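Local structure of amphoterin-induced protein 1 (Mus musculus, 2XOT) at residues His101-Ala113 with Val126-Leu138. The protein promotes growth and fasciculation of neurites and, through the leucine-rich repeat region of its extracellular part, forms homodimers. Sequence-based numbering, arbitrary orientation.
Sequences HTLDEFLFSDLQA and VVDRNAFEDMAQL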
ATOM      1  N   HIS B 101       1.910 -27.834   1.005  1.00 29.27           N
ATOM      2  CA  HIS B 101       2.908 -28.758   1.550  1.00 30.27           C
ATOM      3  C   HIS B 101       4.275 -28.577   0.926  1.00 31.04           C
ATOM      4  O   HIS B 101       5.297 -28.795   1.573  1.00 31.89           O
ATOM      5  CB  HIS B 101       2.430 -30.204   1.382  1.00 30.36           C
ATOM      6  CG  HIS B 101       3.372 -31.211   1.952  1.00 32.09           C
ATOM      7  ND1 HIS B 101       3.776 -31.186   3.272  1.00 33.25           N
ATOM      8  CD2 HIS B 101       3.985 -32.276   1.387  1.00 33.19           C
ATOM      9  CE1 HIS B 101       4.602 -32.192   3.492  1.00 34.45           C
ATOM     10  NE2 HIS B 101       4.743 -32.871   2.366  1.00 34.12           N
ATOM     11  N   THR B 102       4.319 -28.176  -0.330  1.00 32.63           N
ATOM     12  CA  THR B 102       5.604 -27.870  -0.947  1.00 33.77           C
ATOM     13  C   THR B 102       5.575 -26.617  -1.810  1.00 33.67           C
ATOM     14  O   THR B 102       4.545 -26.238  -2.354  1.00 34.64           O
ATOM     15  CB  THR B 102       6.211 -29.119  -1.705  1.00 34.81           C
ATOM     16  OG1 THR B 102       7.162 -28.685  -2.695  1.00 37.21           O
ATOM     17  CG2 THR B 102       5.130 -29.991  -2.349  1.00 34.88           C
ATOM     18  N   LEU B 103       6.726 -25.959  -1.877  1.00 33.66           N
ATOM     19  CA  LEU B 103       6.926 -24.751  -2.661  1.00 33.65           C
ATOM     20  C   LEU B 103       7.823 -25.122  -3.839  1.00 33.66           C
ATOM     21  O   LEU B 103       9.039 -25.093  -3.737  1.00 33.55           O
ATOM     22  CB  LEU B 103       7.578 -23.671  -1.781  1.00 33.64           C
ATOM     23  CG  LEU B 103       6.659 -22.676  -1.061  1.00 33.53           C
ATOM     24  CD1 LEU B 103       5.314 -23.259  -0.646  1.00 34.04           C
ATOM     25  CD2 LEU B 103       7.385 -22.091   0.135  1.00 33.89           C
ATOM     26  N   ASP B 104       7.206 -25.506  -4.949  1.00 34.20           N
ATOM     27  CA  ASP B 104       7.929 -26.071  -6.080  1.00 34.64           C
ATOM     28  C   ASP B 104       8.772 -25.005  -6.754  1.00 34.09           C
ATOM     29  O   ASP B 104       8.466 -23.820  -6.643  1.00 34.16           O
ATOM     30  CB  ASP B 104       6.954 -26.653  -7.099  1.00 35.32           C
ATOM     31  CG  ASP B 104       6.481 -28.043  -6.738  1.00 38.59           C
ATOM     32  OD1 ASP B 104       6.556 -28.429  -5.553  1.00 43.06           O
ATOM     33  OD2 ASP B 104       6.027 -28.763  -7.660  1.00 42.33           O
ATOM     34  N   GLU B 105       9.823 -25.423  -7.458  1.00 32.74           N
ATOM     35  CA  GLU B 105      10.714 -24.458  -8.118  1.00 32.56           C
ATOM     36  C   GLU B 105       9.963 -23.624  -9.142  1.00 31.11           C
ATOM     37  O   GLU B 105       9.095 -24.134  -9.856  1.00 31.36           O
ATOM     38  CB  GLU B 105      11.926 -25.138  -8.757  1.00 32.44           C
ATOM     39  CG  GLU B 105      11.597 -26.222  -9.755  1.00 34.10           C
ATOM     40  CD  GLU B 105      12.814 -26.684 -10.553  1.00 35.67           C
ATOM     41  OE1 GLU B 105      13.976 -26.282 -10.240  1.00 37.77           O
ATOM     42  OE2 GLU B 105      12.579 -27.448 -11.514  1.00 40.68           O
ATOM     43  N   PHE B 106      10.288 -22.329  -9.170  1.00 29.76           N
ATOM     44  CA  PHE B 106       9.625 -21.326  -9.996  1.00 28.84           C
ATOM     45  C   PHE B 106       8.126 -21.115  -9.752  1.00 28.19           C
ATOM     46  O   PHE B 106       7.467 -20.465 -10.562  1.00 27.92           O
ATOM     47  CB  PHE B 106       9.898 -21.597 -11.477  1.00 30.07           C
ATOM     48  CG  PHE B 106      11.308 -22.027 -11.750  1.00 30.74           C
ATOM     49  CD1 PHE B 106      12.369 -21.260 -11.322  1.00 32.22           C
ATOM     50  CD2 PHE B 106      11.572 -23.215 -12.408  1.00 33.38           C
ATOM     51  CE1 PHE B 106      13.672 -21.660 -11.551  1.00 33.92           C
ATOM     52  CE2 PHE B 106      12.870 -23.621 -12.636  1.00 32.47           C
ATOM     53  CZ  PHE B 106      13.917 -22.851 -12.213  1.00 32.09           C
ATOM     54  N   LEU B 107       7.595 -21.605  -8.630  1.00 27.08           N
ATOM     55  CA  LEU B 107       6.145 -21.512  -8.361  1.00 26.76           C
ATOM     56  C   LEU B 107       5.592 -20.085  -8.358  1.00 26.32           C
ATOM     57  O   LEU B 107       4.467 -19.861  -8.793  1.00 26.16           O
ATOM     58  CB  LEU B 107       5.786 -22.192  -7.030  1.00 26.31           C
ATOM     59  CG  LEU B 107       4.309 -22.430  -6.744  1.00 26.94           C
ATOM     60  CD1 LEU B 107       3.669 -23.344  -7.802  1.00 26.52           C
ATOM     61  CD2 LEU B 107       4.132 -23.026  -5.355  1.00 26.10           C
ATOM     62  N   PHE B 108       6.386 -19.120  -7.892  1.00 25.87           N
ATOM     63  CA  PHE B 108       5.938 -17.724  -7.797  1.00 25.18           C
ATOM     64  C   PHE B 108       6.667 -16.817  -8.781  1.00 25.48           C
ATOM     65  O   PHE B 108       6.479 -15.618  -8.759  1.00 26.19           O
ATOM     66  CB  PHE B 108       6.140 -17.220  -6.368  1.00 24.38           C
ATOM     67  CG  PHE B 108       5.352 -18.005  -5.323  1.00 23.95           C
ATOM     68  CD1 PHE B 108       3.976 -17.943  -5.285  1.00 22.47           C
ATOM     69  CD2 PHE B 108       5.999 -18.805  -4.399  1.00 22.36           C
ATOM     70  CE1 PHE B 108       3.257 -18.661  -4.358  1.00 22.29           C
ATOM     71  CE2 PHE B 108       5.274 -19.510  -3.461  1.00 22.72           C
ATOM     72  CZ  PHE B 108       3.903 -19.437  -3.454  1.00 23.31           C
ATOM     73  N   SER B 109       7.473 -17.402  -9.658  1.00 26.07           N
ATOM     74  CA  SER B 109       8.313 -16.650 -10.586  1.00 26.58           C
ATOM     75  C   SER B 109       7.577 -15.839 -11.648  1.00 26.62           C
ATOM     76  O   SER B 109       8.166 -14.934 -12.245  1.00 26.63           O
ATOM     77  CB  SER B 109       9.293 -17.590 -11.271  1.00 26.62           C
ATOM     78  OG  SER B 109      10.212 -18.053 -10.327  1.00 29.35           O
ATOM     79  N   ASP B 110       6.304 -16.143 -11.887  1.00 26.98           N
ATOM     80  CA  ASP B 110       5.492 -15.291 -12.768  1.00 27.04           C
ATOM     81  C   ASP B 110       5.054 -13.994 -12.030  1.00 26.80           C
ATOM     82  O   ASP B 110       4.576 -13.060 -12.663  1.00 26.52           O
ATOM     83  CB  ASP B 110       4.267 -16.051 -13.289  1.00 27.41           C
ATOM     84  CG  ASP B 110       4.632 -17.177 -14.268  1.00 29.40           C
ATOM     85  OD1 ASP B 110       5.661 -17.057 -14.962  1.00 30.05           O
ATOM     86  OD2 ASP B 110       3.879 -18.179 -14.331  1.00 34.07           O
ATOM     87  N   LEU B 111       5.218 -13.938 -10.705  1.00 26.69           N
ATOM     88  CA  LEU B 111       4.774 -12.750  -9.915  1.00 26.10           C
ATOM     89  C   LEU B 111       5.898 -11.757  -9.704  1.00 26.07           C
ATOM     90  O   LEU B 111       6.398 -11.558  -8.573  1.00 24.32           O
ATOM     91  CB  LEU B 111       4.174 -13.169  -8.566  1.00 25.88           C
ATOM     92  CG  LEU B 111       2.968 -14.100  -8.634  1.00 25.40           C
ATOM     93  CD1 LEU B 111       2.684 -14.690  -7.249  1.00 23.12           C
ATOM     94  CD2 LEU B 111       1.735 -13.397  -9.219  1.00 24.98           C
ATOM     95  N   GLN B 112       6.266 -11.099 -10.798  1.00 26.27           N
ATOM     96  CA  GLN B 112       7.419 -10.195 -10.803  1.00 27.79           C
ATOM     97  C   GLN B 112       7.168  -8.800 -10.215  1.00 25.95           C
ATOM     98  O   GLN B 112       8.118  -8.037 -10.015  1.00 26.31           O
ATOM     99  CB  GLN B 112       7.977 -10.074 -12.223  1.00 27.93           C
ATOM    100  CG  GLN B 112       8.470 -11.417 -12.779  1.00 31.39           C
ATOM    101  CD  GLN B 112       9.540 -11.262 -13.865  1.00 32.65           C
ATOM    102  OE1 GLN B 112       9.767 -10.174 -14.379  1.00 40.27           O
ATOM    103  NE2 GLN B 112      10.206 -12.360 -14.201  1.00 40.32           N
ATOM    104  N   ALA B 113       5.905  -8.469  -9.941  1.00 24.69           N
ATOM    105  CA  ALA B 113       5.541  -7.221  -9.274  1.00 23.86           C
ATOM    106  C   ALA B 113       5.077  -7.443  -7.843  1.00 22.40           C
ATOM    107  O   ALA B 113       4.737  -6.479  -7.160  1.00 22.37           O
ATOM    108  CB  ALA B 113       4.448  -6.499 -10.061  1.00 24.47           C
ATOM    109  N   VAL B 126       9.712 -27.717   3.607  1.00 28.93           N
ATOM    110  CA  VAL B 126      10.978 -27.389   2.953  1.00 29.68           C
ATOM    111  C   VAL B 126      10.779 -26.234   2.005  1.00 29.93           C
ATOM    112  O   VAL B 126       9.867 -26.269   1.172  1.00 30.31           O
ATOM    113  CB  VAL B 126      11.501 -28.614   2.141  1.00 29.89           C
ATOM    114  CG1 VAL B 126      12.600 -28.204   1.178  1.00 31.64           C
ATOM    115  CG2 VAL B 126      11.978 -29.683   3.071  1.00 29.91           C
ATOM    116  N   VAL B 127      11.630 -25.209   2.138  1.00 30.76           N
ATOM    117  CA  VAL B 127      11.575 -24.010   1.298  1.00 30.67           C
ATOM    118  C   VAL B 127      12.640 -24.093   0.201  1.00 31.03           C
ATOM    119  O   VAL B 127      13.832 -24.072   0.494  1.00 32.30           O
ATOM    120  CB  VAL B 127      11.813 -22.711   2.146  1.00 31.21           C
ATOM    121  CG1 VAL B 127      11.652 -21.437   1.272  1.00 30.96           C
ATOM    122  CG2 VAL B 127      10.856 -22.663   3.335  1.00 29.96           C
ATOM    123  N   ASP B 128      12.214 -24.231  -1.057  1.00 30.85           N
ATOM    124  CA  ASP B 128      13.144 -24.258  -2.195  1.00 30.40           C
ATOM    125  C   ASP B 128      13.403 -22.824  -2.630  1.00 29.47           C
ATOM    126  O   ASP B 128      12.479 -22.138  -2.996  1.00 29.05           O
ATOM    127  CB  ASP B 128      12.540 -25.067  -3.366  1.00 30.38           C
ATOM    128  CG  ASP B 128      13.473 -25.159  -4.580  1.00 32.00           C
ATOM    129  OD1 ASP B 128      14.400 -24.319  -4.720  1.00 31.93           O
ATOM    130  OD2 ASP B 128      13.278 -26.089  -5.400  1.00 33.28           O
ATOM    131  N   ARG B 129      14.654 -22.385  -2.603  1.00 29.86           N
ATOM    132  CA  ARG B 129      15.028 -21.035  -3.089  1.00 29.71           C
ATOM    133  C   ARG B 129      14.451 -20.673  -4.455  1.00 29.96           C
ATOM    134  O   ARG B 129      14.139 -19.495  -4.720  1.00 29.33           O
ATOM    135  CB  ARG B 129      16.538 -20.894  -3.188  1.00 30.20           C
ATOM    136  CG  ARG B 129      17.007 -19.646  -3.947  1.00 30.15           C
ATOM    137  CD  ARG B 129      16.548 -18.342  -3.242  1.00 31.45           C
ATOM    138  NE  ARG B 129      16.928 -17.135  -3.977  1.00 31.10           N
ATOM    139  CZ  ARG B 129      16.312 -16.678  -5.070  1.00 33.11           C
ATOM    140  NH1 ARG B 129      15.279 -17.322  -5.592  1.00 32.19           N
ATOM    141  NH2 ARG B 129      16.752 -15.577  -5.680  1.00 33.54           N
ATOM    142  N   ASN B 130      14.334 -21.666  -5.332  1.00 29.36           N
ATOM    143  CA  ASN B 130      13.853 -21.419  -6.679  1.00 29.62           C
ATOM    144  C   ASN B 130      12.351 -21.155  -6.769  1.00 29.37           C
ATOM    145  O   ASN B 130      11.884 -20.672  -7.783  1.00 29.83           O
ATOM    146  CB  ASN B 130      14.244 -22.574  -7.614  1.00 30.22           C
ATOM    147  CG  ASN B 130      15.739 -22.604  -7.916  1.00 31.86           C
ATOM    148  OD1 ASN B 130      16.302 -23.675  -8.153  1.00 35.89           O
ATOM    149  ND2 ASN B 130      16.390 -21.425  -7.903  1.00 32.28           N
ATOM    150  N   ALA B 131      11.580 -21.451  -5.728  1.00 28.94           N
ATOM    151  CA  ALA B 131      10.153 -21.075  -5.731  1.00 28.08           C
ATOM    152  C   ALA B 131       9.966 -19.559  -5.907  1.00 27.52           C
ATOM    153  O   ALA B 131       8.969 -19.095  -6.482  1.00 26.64           O
ATOM    154  CB  ALA B 131       9.449 -21.574  -4.457  1.00 28.24           C
ATOM    155  N   PHE B 132      10.937 -18.797  -5.426  1.00 27.09           N
ATOM    156  CA  PHE B 132      10.878 -17.326  -5.440  1.00 26.96           C
ATOM    157  C   PHE B 132      11.850 -16.676  -6.419  1.00 27.31           C
ATOM    158  O   PHE B 132      12.119 -15.477  -6.347  1.00 27.70           O
ATOM    159  CB  PHE B 132      11.149 -16.813  -4.051  1.00 26.53           C
ATOM    160  CG  PHE B 132      10.374 -17.546  -2.992  1.00 26.46           C
ATOM    161  CD1 PHE B 132       9.079 -17.166  -2.673  1.00 26.23           C
ATOM    162  CD2 PHE B 132      10.938 -18.612  -2.327  1.00 25.21           C
ATOM    163  CE1 PHE B 132       8.363 -17.852  -1.713  1.00 25.17           C
ATOM    164  CE2 PHE B 132      10.234 -19.281  -1.360  1.00 26.18           C
ATOM    165  CZ  PHE B 132       8.943 -18.894  -1.049  1.00 25.65           C
ATOM    166  N   GLU B 133      12.367 -17.469  -7.337  1.00 28.01           N
ATOM    167  CA  GLU B 133      13.269 -16.946  -8.355  1.00 28.83           C
ATOM    168  C   GLU B 133      12.596 -15.828  -9.147  1.00 28.91           C
ATOM    169  O   GLU B 133      11.443 -15.956  -9.550  1.00 28.60           O
ATOM    170  CB  GLU B 133      13.728 -18.073  -9.271  1.00 29.26           C
ATOM    171  CG  GLU B 133      14.752 -17.680 -10.300  1.00 31.91           C
ATOM    172  CD  GLU B 133      16.116 -17.400  -9.723  1.00 36.96           C
ATOM    173  OE1 GLU B 133      16.327 -17.578  -8.497  1.00 40.63           O
ATOM    174  OE2 GLU B 133      16.996 -17.002 -10.512  1.00 41.29           O
ATOM    175  N   ASP B 134      13.345 -14.732  -9.311  1.00 29.19           N
ATOM    176  CA  ASP B 134      13.006 -13.563 -10.133  1.00 29.71           C
ATOM    177  C   ASP B 134      11.957 -12.614  -9.548  1.00 28.96           C
ATOM    178  O   ASP B 134      11.479 -11.696 -10.216  1.00 28.65           O
ATOM    179  CB  ASP B 134      12.656 -13.988 -11.566  1.00 30.99           C
ATOM    180  CG  ASP B 134      13.885 -14.455 -12.349  1.00 33.14           C
ATOM    181  OD1 ASP B 134      14.896 -13.722 -12.382  1.00 37.80           O
ATOM    182  OD2 ASP B 134      13.843 -15.559 -12.925  1.00 37.61           O
ATOM    183  N   MET B 135      11.611 -12.815  -8.284  1.00 28.23           N
ATOM    184  CA  MET B 135      10.660 -11.939  -7.629  1.00 27.29           C
ATOM    185  C   MET B 135      11.412 -10.681  -7.195  1.00 27.56           C
ATOM    186  O   MET B 135      11.796 -10.523  -6.027  1.00 27.50           O
ATOM    187  CB  MET B 135      10.023 -12.673  -6.461  1.00 27.15           C
ATOM    188  CG  MET B 135       9.233 -13.853  -6.914  1.00 25.91           C
ATOM    189  SD  MET B 135       8.487 -14.659  -5.500  1.00 27.48           S
ATOM    190  CE  MET B 135       7.071 -13.588  -5.311  1.00 24.32           C
ATOM    191  N   ALA B 136      11.653  -9.786  -8.150  1.00 27.72           N
ATOM    192  CA  ALA B 136      12.518  -8.634  -7.891  1.00 27.43           C
ATOM    193  C   ALA B 136      11.896  -7.626  -6.936  1.00 26.90           C
ATOM    194  O   ALA B 136      12.610  -6.794  -6.378  1.00 28.08           O
ATOM    195  CB  ALA B 136      12.896  -7.937  -9.208  1.00 28.58           C
ATOM    196  N   GLN B 137      10.579  -7.665  -6.757  1.00 25.56           N
ATOM    197  CA  GLN B 137       9.887  -6.655  -5.966  1.00 24.87           C
ATOM    198  C   GLN B 137       9.401  -7.168  -4.613  1.00 23.32           C
ATOM    199  O   GLN B 137       8.725  -6.440  -3.922  1.00 22.84           O
ATOM    200  CB  GLN B 137       8.674  -6.118  -6.731  1.00 25.13           C
ATOM    201  CG  GLN B 137       9.023  -5.522  -8.087  1.00 27.38           C
ATOM    202  CD  GLN B 137       9.921  -4.310  -7.977  1.00 31.27           C
ATOM    203  OE1 GLN B 137       9.924  -3.604  -6.965  1.00 34.28           O
ATOM    204  NE2 GLN B 137      10.679  -4.052  -9.022  1.00 31.83           N
ATOM    205  N   LEU B 138       9.722  -8.409  -4.260  1.00 22.34           N
ATOM    206  CA  LEU B 138       9.168  -9.048  -3.057  1.00 21.75           C
ATOM    207  C   LEU B 138       9.829  -8.459  -1.835  1.00 21.78           C
ATOM    208  O   LEU B 138      11.043  -8.593  -1.663  1.00 21.53           O
ATOM    209  CB  LEU B 138       9.347 -10.564  -3.073  1.00 21.75           C
ATOM    210  CG  LEU B 138       8.610 -11.329  -1.950  1.00 21.30           C
ATOM    211  CD1 LEU B 138       7.100 -11.199  -2.155  1.00 18.23           C
ATOM    212  CD2 LEU B 138       9.021 -12.781  -1.918  1.00 21.31           C
TER
HETATM  213  O   HOH W   1       7.864 -28.596   1.848  1.00 35.25           O
HETATM  214  O   HOH W   2       8.324  -9.897  -6.902  1.00 29.01           O
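The backbones of F106 and F108 donate hydrogen bonds to the carbonyls of N130 and A131, joining the convex-side loops of two successive leucine-rich repeats. F108 N lies 2.9 Å from A131 O. F106 N is closer to N130 O, at 2.7 Å. A third bond comes from a side chain: S109 OG donates to E133 O at 2.6 Å. The OG reaches it by standing anti to its own carbonyl carbon (chi1 -68°). Water molecules link H101 O to V126 N and L111 O to Q137 N.

Inside, the F108 and F132 rings run side by side, near parallel with planes 20° apart, but with little ring-on-ring overlap. L103 CD2 meets F132 CZ at 3.7 Å. A131 CB packs against L103 O and D104 O, 3.3 Å from D104 O. M135 lays its sulfur 3.6 Å from F108 CB; a bend at chi3 (82°) brings CE to F108 CB as well. The same SD lies in plane at the edge of the F132 ring. With an alanine here instead of M135, F108 CB and that ring edge would probably lose their cover and a gap would open between them. F108 and F132 also touch L117 of strand 116-118.

Polar bonds thus hold the loop backbones in step, while F108, F132, L103 and M135 continue the hydrophobic core from one repeat to the next.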